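Local structure of odorant-binding protein (Phormia regina, 5DIC) at residues A[57-62]-A[102-107]; A[83-88]-A[109-114]. The protein binds fatty acids such as palmitate and probably carries them in the oral disk of the blowfly, as an odorant-binding protein of the PBP/GOBP family. All coordinates share one frame; numbering follows the deposited sequence.

Contact 1 of 2, residues A[57-62]-A[102-107]. With PLM (palmitic acid), chain B.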
ATOM      1  N   GLY A  57      -4.695  -4.335   6.662  1.00 11.39           N
ATOM      2  CA  GLY A  57      -6.109  -4.142   6.843  1.00 11.64           C
ATOM      3  C   GLY A  57      -6.717  -3.054   5.983  1.00 11.00           C
ATOM      4  O   GLY A  57      -7.890  -2.701   6.192  1.00 12.18           O
ATOM      5  N   THR A  58      -5.994  -2.538   4.986  1.00 10.32           N
ATOM      6  CA  THR A  58      -6.490  -1.453   4.167  1.00 10.39           C
ATOM      7  C   THR A  58      -7.144  -1.875   2.848  1.00 10.05           C
ATOM      8  O   THR A  58      -7.776  -1.047   2.186  1.00 11.01           O
ATOM      9  CB  THR A  58      -5.381  -0.408   3.869  1.00 10.59           C
ATOM     10  OG1 THR A  58      -4.288  -1.001   3.145  1.00 11.03           O
ATOM     11  CG2 THR A  58      -4.924   0.288   5.158  1.00 12.05           C
ATOM     12  N   LEU A  59      -6.977  -3.128   2.462  1.00 10.34           N
ATOM     13  CA  LEU A  59      -7.463  -3.623   1.189  1.00 10.89           C
ATOM     14  C   LEU A  59      -7.942  -5.045   1.356  1.00 10.76           C
ATOM     15  O   LEU A  59      -7.283  -5.849   2.007  1.00 11.72           O
ATOM     16  CB  LEU A  59      -6.333  -3.587   0.154  1.00 11.00           C
ATOM     17  CG  LEU A  59      -6.681  -3.940  -1.290  1.00 11.49           C
ATOM     18  CD1 LEU A  59      -7.556  -2.884  -1.916  1.00 12.41           C
ATOM     19  CD2 LEU A  59      -5.425  -4.162  -2.127  1.00 12.72           C
ATOM     20  N   LYS A  60      -9.113  -5.345   0.809  1.00 11.09           N
ATOM     21  CA  LYS A  60      -9.631  -6.715   0.871  1.00 12.13           C
ATOM     22  C   LYS A  60     -10.416  -6.985  -0.395  1.00 12.26           C
ATOM     23  O   LYS A  60     -11.350  -6.237  -0.708  1.00 12.90           O
ATOM     24  CB  LYS A  60     -10.505  -6.909   2.095  1.00 13.48           C
ATOM     25  CG  LYS A  60     -11.112  -8.280   2.181  1.00 16.82           C
ATOM     26  CD  LYS A  60     -11.953  -8.425   3.446  1.00 22.15           C
ATOM     27  CE  LYS A  60     -12.502  -9.830   3.603  1.00 26.05           C
ATOM     28  NZ  LYS A  60     -11.590 -10.717   4.386  1.00 39.03           N
ATOM     29  N   ASP A  61     -10.023  -7.996  -1.157  1.00 13.13           N
ATOM     30  CA  ASP A  61     -10.760  -8.344  -2.405  1.00 13.47           C
ATOM     31  C   ASP A  61     -10.870  -7.156  -3.348  1.00 13.30           C
ATOM     32  O   ASP A  61     -11.893  -6.962  -3.992  1.00 15.14           O
ATOM     33  CB  ASP A  61     -12.128  -8.937  -2.068  1.00 15.67           C
ATOM     34  CG  ASP A  61     -12.034 -10.205  -1.277  1.00 19.77           C
ATOM     35  OD1 ASP A  61     -10.991 -10.893  -1.302  1.00 21.49           O
ATOM     36  OD2 ASP A  61     -13.040 -10.527  -0.614  1.00 22.22           O
ATOM     37  N   GLY A  62      -9.817  -6.341  -3.407  1.00 12.41           N
ATOM     38  CA  GLY A  62      -9.796  -5.180  -4.272  1.00 13.35           C
ATOM     39  C   GLY A  62     -10.584  -3.987  -3.754  1.00 12.37           C
ATOM     40  O   GLY A  62     -10.681  -2.990  -4.477  1.00 14.37           O
ATOM     41  N   PHE A 102      -1.751  -2.295  -7.065  1.00 12.56           N
ATOM     42  CA  PHE A 102      -0.753  -1.336  -7.517  1.00 13.27           C
ATOM     43  C   PHE A 102      -1.385  -0.025  -7.996  1.00 13.14           C
ATOM     44  O   PHE A 102      -0.919   1.059  -7.605  1.00 13.61           O
ATOM     45  CB  PHE A 102       0.052  -1.970  -8.648  1.00 15.90           C
ATOM     46  CG  PHE A 102       1.020  -1.030  -9.296  1.00 19.55           C
ATOM     47  CD1 PHE A 102       2.023  -0.439  -8.552  1.00 20.67           C
ATOM     48  CD2 PHE A 102       0.915  -0.730 -10.635  1.00 25.67           C
ATOM     49  CE1 PHE A 102       2.921   0.427  -9.128  1.00 23.12           C
ATOM     50  CE2 PHE A 102       1.802   0.138 -11.221  1.00 29.34           C
ATOM     51  CZ  PHE A 102       2.818   0.715 -10.468  1.00 27.26           C
ATOM     52  N   LYS A 103      -2.440  -0.108  -8.804  1.00 12.54           N
ATOM     53  CA  LYS A 103      -3.065   1.101  -9.329  1.00 13.49           C
ATOM     54  C   LYS A 103      -3.726   1.928  -8.234  1.00 13.08           C
ATOM     55  O   LYS A 103      -3.695   3.161  -8.294  1.00 14.04           O
ATOM     56  CB  LYS A 103      -4.038   0.755 -10.449  1.00 14.89           C
ATOM     57  CG  LYS A 103      -3.324   0.385 -11.740  1.00 17.12           C
ATOM     58  CD  LYS A 103      -4.312   0.105 -12.855  1.00 22.06           C
ATOM     59  CE  LYS A 103      -3.674   0.152 -14.242  1.00 26.34           C
ATOM     60  NZ  LYS A 103      -4.573   0.789 -15.271  1.00 32.76           N
ATOM     61  N   ILE A 104      -4.336   1.274  -7.252  1.00 12.04           N
ATOM     62  CA  ILE A 104      -4.900   2.033  -6.124  1.00 12.47           C
ATOM     63  C   ILE A 104      -3.791   2.753  -5.357  1.00 12.41           C
ATOM     64  O   ILE A 104      -3.901   3.942  -5.042  1.00 12.92           O
ATOM     65  CB  ILE A 104      -5.717   1.120  -5.205  1.00 11.76           C
ATOM     66  CG1 ILE A 104      -6.931   0.548  -5.933  1.00 12.68           C
ATOM     67  CG2 ILE A 104      -6.178   1.884  -3.969  1.00 12.78           C
ATOM     68  CD1 ILE A 104      -7.611  -0.586  -5.213  1.00 13.10           C
ATOM     69  N   PHE A 105      -2.720   2.031  -5.079  1.00 12.72           N
ATOM     70  CA  PHE A 105      -1.561   2.639  -4.415  1.00 14.20           C
ATOM     71  C   PHE A 105      -1.034   3.851  -5.190  1.00 13.55           C
ATOM     72  O   PHE A 105      -0.746   4.898  -4.613  1.00 14.74           O
ATOM     73  CB  PHE A 105      -0.473   1.577  -4.235  1.00 14.42           C
ATOM     74  CG  PHE A 105       0.876   2.119  -3.875  1.00 15.89           C
ATOM     75  CD1 PHE A 105       1.145   2.573  -2.589  1.00 18.09           C
ATOM     76  CD2 PHE A 105       1.903   2.159  -4.823  1.00 18.43           C
ATOM     77  CE1 PHE A 105       2.400   3.068  -2.260  1.00 21.64           C
ATOM     78  CE2 PHE A 105       3.160   2.629  -4.493  1.00 23.63           C
ATOM     79  CZ  PHE A 105       3.399   3.094  -3.215  1.00 23.64           C
ATOM     80  N   GLU A 106      -0.900   3.707  -6.508  1.00 14.12           N
ATOM     81  CA  GLU A 106      -0.408   4.821  -7.318  1.00 14.49           C
ATOM     82  C   GLU A 106      -1.311   6.039  -7.239  1.00 13.96           C
ATOM     83  O   GLU A 106      -0.835   7.176  -7.183  1.00 15.82           O
ATOM     84  CB  GLU A 106      -0.243   4.413  -8.795  1.00 15.88           C
ATOM     85  CG  GLU A 106       0.893   3.415  -9.102  1.00 21.21           C
ATOM     86  CD  GLU A 106       1.918   3.934 -10.115  1.00 36.00           C
ATOM     87  OE1 GLU A 106       2.820   4.692  -9.695  1.00 49.04           O
ATOM     88  OE2 GLU A 106       1.863   3.568 -11.317  1.00 34.82           O
ATOM     89  N   CYS A 107      -2.612   5.789  -7.161  1.00 13.67           N
ATOM     90  CA  CYS A 107      -3.573   6.873  -7.032  1.00 14.45           C
ATOM     91  C   CYS A 107      -3.397   7.587  -5.685  1.00 13.77           C
ATOM     92  O   CYS A 107      -3.395   8.823  -5.637  1.00 15.50           O
ATOM     93  CB  CYS A 107      -4.985   6.369  -7.219  1.00 15.08           C
ATOM     94  SG  CYS A 107      -6.290   7.625  -7.147  1.00 18.03           S
TER
HETATM   95  C1  PLM B 201       0.866  -1.251   9.999  1.00 22.05           C
HETATM   96  O1  PLM B 201      -0.155  -0.516   9.943  1.00 27.33           O
HETATM   97  O2  PLM B 201       0.786  -2.478  10.187  1.00 22.93           O
HETATM   98  C2  PLM B 201       2.258  -0.711   9.785  1.00 23.19           C
HETATM   99  C3  PLM B 201       2.271   0.736   9.314  1.00 26.37           C
HETATM  100  C4  PLM B 201       1.821   0.858   7.873  1.00 29.05           C
HETATM  101  C5  PLM B 201       2.201   2.236   7.360  1.00 39.22           C
HETATM  102  C6  PLM B 201       1.504   2.543   6.055  1.00 37.17           C
HETATM  103  C7  PLM B 201       0.056   2.898   6.303  1.00 29.01           C
HETATM  104  C8  PLM B 201      -0.478   3.401   4.987  1.00 27.89           C
HETATM  105  C9  PLM B 201      -1.971   3.181   4.994  1.00 25.13           C
HETATM  106  CA  PLM B 201      -2.723   3.918   3.896  1.00 34.89           C
HETATM  107  CB  PLM B 201      -3.338   3.045   2.823  1.00 28.87           C
HETATM  108  CC  PLM B 201      -3.606   3.821   1.538  1.00 25.58           C
HETATM  109  CD  PLM B 201      -3.101   3.058   0.315  1.00 21.84           C
HETATM  110  CE  PLM B 201      -3.857   1.742   0.052  1.00 20.15           C
HETATM  111  CF  PLM B 201      -3.397   1.090  -1.266  1.00 19.44           C
HETATM  112  CG  PLM B 201      -4.139  -0.179  -1.654  1.00 20.86           C

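Contact 2 of 2, residues A[83-88]-A[109-114]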
ATOM      1  N   LYS A  83     -10.286  11.632   3.192  1.00 12.43           N
ATOM      2  CA  LYS A  83     -11.610  11.301   2.609  1.00 13.42           C
ATOM      3  C   LYS A  83     -11.653  11.658   1.131  1.00 13.63           C
ATOM      4  O   LYS A  83     -12.208  10.919   0.322  1.00 15.20           O
ATOM      5  CB  LYS A  83     -12.726  12.031   3.366  1.00 14.55           C
ATOM      6  CG  LYS A  83     -12.995  11.420   4.726  1.00 16.26           C
ATOM      7  CD  LYS A  83     -14.106  12.108   5.491  1.00 16.63           C
ATOM      8  CE  LYS A  83     -14.427  11.342   6.756  1.00 19.84           C
ATOM      9  NZ  LYS A  83     -15.493  11.976   7.581  1.00 21.47           N
ATOM     10  N   ALA A  84     -11.019  12.767   0.762  1.00 14.05           N
ATOM     11  CA  ALA A  84     -10.997  13.167  -0.625  1.00 15.72           C
ATOM     12  C   ALA A  84     -10.171  12.176  -1.450  1.00 15.19           C
ATOM     13  O   ALA A  84     -10.553  11.804  -2.566  1.00 16.90           O
ATOM     14  CB  ALA A  84     -10.444  14.576  -0.771  1.00 17.38           C
ATOM     15  N   ALA A  85      -9.044  11.716  -0.913  1.00 14.61           N
ATOM     16  CA  ALA A  85      -8.221  10.718  -1.614  1.00 14.95           C
ATOM     17  C   ALA A  85      -8.965   9.391  -1.752  1.00 13.21           C
ATOM     18  O   ALA A  85      -8.909   8.740  -2.801  1.00 15.23           O
ATOM     19  CB  ALA A  85      -6.937  10.490  -0.855  1.00 15.48           C
ATOM     20  N   LEU A  86      -9.699   9.003  -0.715  1.00 13.30           N
ATOM     21  CA  LEU A  86     -10.552   7.829  -0.809  1.00 14.00           C
ATOM     22  C   LEU A  86     -11.573   7.975  -1.918  1.00 14.31           C
ATOM     23  O   LEU A  86     -11.774   7.050  -2.708  1.00 15.68           O
ATOM     24  CB  LEU A  86     -11.258   7.550   0.527  1.00 14.04           C
ATOM     25  CG  LEU A  86     -10.371   6.888   1.584  1.00 14.48           C
ATOM     26  CD1 LEU A  86     -10.949   7.105   2.959  1.00 16.93           C
ATOM     27  CD2 LEU A  86     -10.198   5.427   1.299  1.00 15.24           C
ATOM     28  N   ASP A  87     -12.220   9.140  -2.000  1.00 15.59           N
ATOM     29  CA  ASP A  87     -13.243   9.322  -3.008  1.00 18.22           C
ATOM     30  C   ASP A  87     -12.678   9.177  -4.407  1.00 18.65           C
ATOM     31  O   ASP A  87     -13.341   8.671  -5.320  1.00 23.06           O
ATOM     32  CB  ASP A  87     -13.888  10.699  -2.886  1.00 20.85           C
ATOM     33  CG  ASP A  87     -14.925  10.779  -1.773  1.00 27.87           C
ATOM     34  OD1 ASP A  87     -15.422   9.731  -1.311  1.00 33.12           O
ATOM     35  OD2 ASP A  87     -15.271  11.913  -1.390  1.00 35.80           O
ATOM     36  N   LYS A  88     -11.454   9.649  -4.586  1.00 16.77           N
ATOM     37  CA  LYS A  88     -10.803   9.607  -5.892  1.00 18.72           C
ATOM     38  C   LYS A  88     -10.160   8.280  -6.261  1.00 16.24           C
ATOM     39  O   LYS A  88     -10.069   7.964  -7.458  1.00 18.15           O
ATOM     40  CB  LYS A  88      -9.772  10.710  -5.947  1.00 25.21           C
ATOM     41  CG  LYS A  88     -10.457  12.058  -5.895  1.00 29.59           C
ATOM     42  CD  LYS A  88      -9.961  13.047  -6.925  1.00 50.94           C
ATOM     43  CE  LYS A  88      -8.714  13.765  -6.452  1.00 59.45           C
ATOM     44  NZ  LYS A  88      -8.209  14.683  -7.510  1.00 68.19           N
ATOM     45  N   GLU A 109      -0.661   7.728  -3.941  1.00 15.04           N
ATOM     46  CA  GLU A 109       0.604   8.443  -4.014  1.00 17.07           C
ATOM     47  C   GLU A 109       0.434   9.748  -4.779  1.00 16.33           C
ATOM     48  O   GLU A 109       1.041  10.761  -4.433  1.00 17.83           O
ATOM     49  CB  GLU A 109       1.708   7.580  -4.622  1.00 19.01           C
ATOM     50  CG  GLU A 109       2.262   6.510  -3.690  1.00 19.95           C
ATOM     51  CD  GLU A 109       2.929   7.069  -2.430  1.00 25.27           C
ATOM     52  OE1 GLU A 109       3.373   8.234  -2.435  1.00 32.37           O
ATOM     53  OE2 GLU A 109       3.023   6.346  -1.424  1.00 30.04           O
ATOM     54  N   LYS A 110      -0.365   9.733  -5.840  1.00 17.02           N
ATOM     55  CA  LYS A 110      -0.653  10.949  -6.589  1.00 18.63           C
ATOM     56  C   LYS A 110      -1.387  11.952  -5.700  1.00 17.04           C
ATOM     57  O   LYS A 110      -1.057  13.135  -5.703  1.00 20.46           O
ATOM     58  CB  LYS A 110      -1.443  10.620  -7.854  1.00 18.20           C
ATOM     59  CG  LYS A 110      -1.836  11.815  -8.674  1.00 23.20           C
ATOM     60  CD  LYS A 110      -2.512  11.368  -9.970  1.00 27.25           C
ATOM     61  CE  LYS A 110      -2.657  12.493 -10.985  1.00 35.01           C
ATOM     62  NZ  LYS A 110      -2.589  11.983 -12.384  1.00 44.56           N
ATOM     63  N   ALA A 111      -2.358  11.475  -4.932  1.00 16.22           N
ATOM     64  CA  ALA A 111      -3.098  12.330  -3.997  1.00 18.50           C
ATOM     65  C   ALA A 111      -2.147  12.960  -2.974  1.00 18.07           C
ATOM     66  O   ALA A 111      -2.247  14.148  -2.674  1.00 20.85           O
ATOM     67  CB  ALA A 111      -4.203  11.543  -3.306  1.00 17.76           C
ATOM     68  N   LYS A 112      -1.200  12.173  -2.482  1.00 17.78           N
ATOM     69  CA  LYS A 112      -0.213  12.690  -1.549  1.00 19.63           C
ATOM     70  C   LYS A 112       0.628  13.779  -2.202  1.00 22.55           C
ATOM     71  O   LYS A 112       0.856  14.828  -1.610  1.00 25.04           O
ATOM     72  CB  LYS A 112       0.682  11.555  -1.082  1.00 18.83           C
ATOM     73  CG  LYS A 112       1.603  11.949   0.051  1.00 22.57           C
ATOM     74  CD  LYS A 112       2.550  10.829   0.413  1.00 26.95           C
ATOM     75  CE  LYS A 112       3.683  10.790  -0.594  1.00 33.26           C
ATOM     76  NZ  LYS A 112       4.871  10.075  -0.073  1.00 39.98           N
ATOM     77  N   ASP A 113       1.077  13.534  -3.426  1.00 22.09           N
ATOM     78  CA  ASP A 113       1.822  14.539  -4.193  1.00 24.90           C
ATOM     79  C   ASP A 113       1.038  15.840  -4.356  1.00 23.55           C
ATOM     80  O   ASP A 113       1.613  16.922  -4.294  1.00 29.32           O
ATOM     81  CB  ASP A 113       2.215  13.988  -5.572  1.00 26.57           C
ATOM     82  CG  ASP A 113       3.301  12.922  -5.498  1.00 30.82           C
ATOM     83  OD1 ASP A 113       3.910  12.723  -4.424  1.00 35.35           O
ATOM     84  OD2 ASP A 113       3.545  12.270  -6.535  1.00 39.28           O
ATOM     85  N   GLU A 114      -0.274  15.731  -4.537  1.00 23.69           N
ATOM     86  CA  GLU A 114      -1.136  16.895  -4.793  1.00 26.92           C
ATOM     87  C   GLU A 114      -1.386  17.751  -3.560  1.00 28.27           C
ATOM     88  O   GLU A 114      -1.960  18.828  -3.649  1.00 30.60           O
ATOM     89  CB  GLU A 114      -2.461  16.432  -5.402  1.00 28.30           C
ATOM     90  CG  GLU A 114      -2.278  15.980  -6.844  1.00 29.33           C
ATOM     91  CD  GLU A 114      -3.525  15.392  -7.473  1.00 34.88           C
ATOM     92  OE1 GLU A 114      -4.425  14.908  -6.744  1.00 39.62           O
ATOM     93  OE2 GLU A 114      -3.590  15.402  -8.722  1.00 44.35           O
TER

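Contact 1 of 2, residues A[57-62]-A[102-107]
Leu-59 and Ile-104 meet methyl to methyl, CD1 of the leucine 4.0 Å from CD1 of the isoleucine, and so join the strand 59-60 hairpin to helix 97-113. Ile-104 is branched at CB, and its two arms serve different partners. CB itself already lies near the last carbon of palmitic acid, CG. From there CG2, anti to the backbone N, carries on to the ligand and comes within 3.7 Å of palmitate CG. The other arm, CG1, is anti to the carbonyl carbon (chi1 -64°) and leads to CD1, which packs on Leu-59 and also comes within 4.0 Å of the carbonyl O of Gly-62, a van der Waals approach. Beta-branching thus suits the place, since a single buried residue touches both hairpin and fatty acid. Positive phi at Gly-62 (78°), in the turn between the two short strands, favours glycine.

Thr-58 adds a further wall: its CG2 lies 3.9 Å from palmitate CB, in the tail half of the chain, while OG1 is hydrogen-bonded to the carbonyl O of Phe-53, so that a polar atom is satisfied inside an oily site. With an alanine here, the Phe-53 carbonyl would probably lose this donor, and a gap would open beside the tail half of the fatty acid. On the helix, Phe-105 contributes backbone as well as side chain, with CA 4.0 Å from palmitate CF. Hairpin and helix together line the tail end of a buried fatty-acid pocket, in keeping with the helix-walled cavity of the PBP/GOBP fold.

Contact 2 of 2, residues A[83-88]-A[109-114]
Ala-85 and Ala-111 bring their methyl groups together, CB to CB 3.8 Å, where helix 79-89 passes helix 97-113. Both CB atoms point toward the opposite helix, and with side chains this short the backbones can draw in until the two CA atoms are 5.9 Å apart. Alanine suits both positions: its single methyl fills the space between backbones this close. The methyl of Ala-85 also packs on Phe-108, and a second palmitic acid, distinct from the one at contact 1, touches the same alanine.

Helix 79-89 is tied to helix 97-113 covalently too, by the Cys-89 to Cys-107 disulfide, one of the three interlocking disulfides of a classical insect odorant-binding protein. The alanine pair thus lies close to a bridge that already holds these helices together.

At the exposed margin Lys-88 reaches across to Glu-114. The lysine starts with CG anti to the carbonyl carbon, then folds at chi2 (-133°) and chi3 (-84°) instead of running straight. Glu-114 is extended beyond CG, with chi2 at 175°, and presents OE1 to the ammonium group. The two chains run at a slant to one another, and the resulting salt bridge is long, Lys-88 NZ lying 3.9 Å from Glu-114 OE1, so it probably adds only a modest attraction. A tighter charge pair forms within helix 97-113: Lys-112, its chain turned at chi3, brings NZ to 3.3 Å from OE1 of Glu-109, one helical turn earlier, and this second palmitic acid also touches both residues.

In the fold
Both contacts draw on helix 97-113, at points about two turns apart, but they join it to different elements. Contact 1 meets the small hairpin near the middle of the molecule, is buried, and consists of apolar side chains packed around a fatty-acid tail. Contact 2 pairs the helix with helix 79-89 farther from the centre; of its touching residues only the two alanines are buried, and charged side chains take over where the pair meets solvent. The centres of the two contacts are about 13 Å apart, yet the two are adjoining: SG of Cys-107 in contact 1 packs 3.8 Å from the carbonyl O of Lys-88 in contact 2. Methyl-rich chemistry thus gives way to ionic chemistry toward the surface.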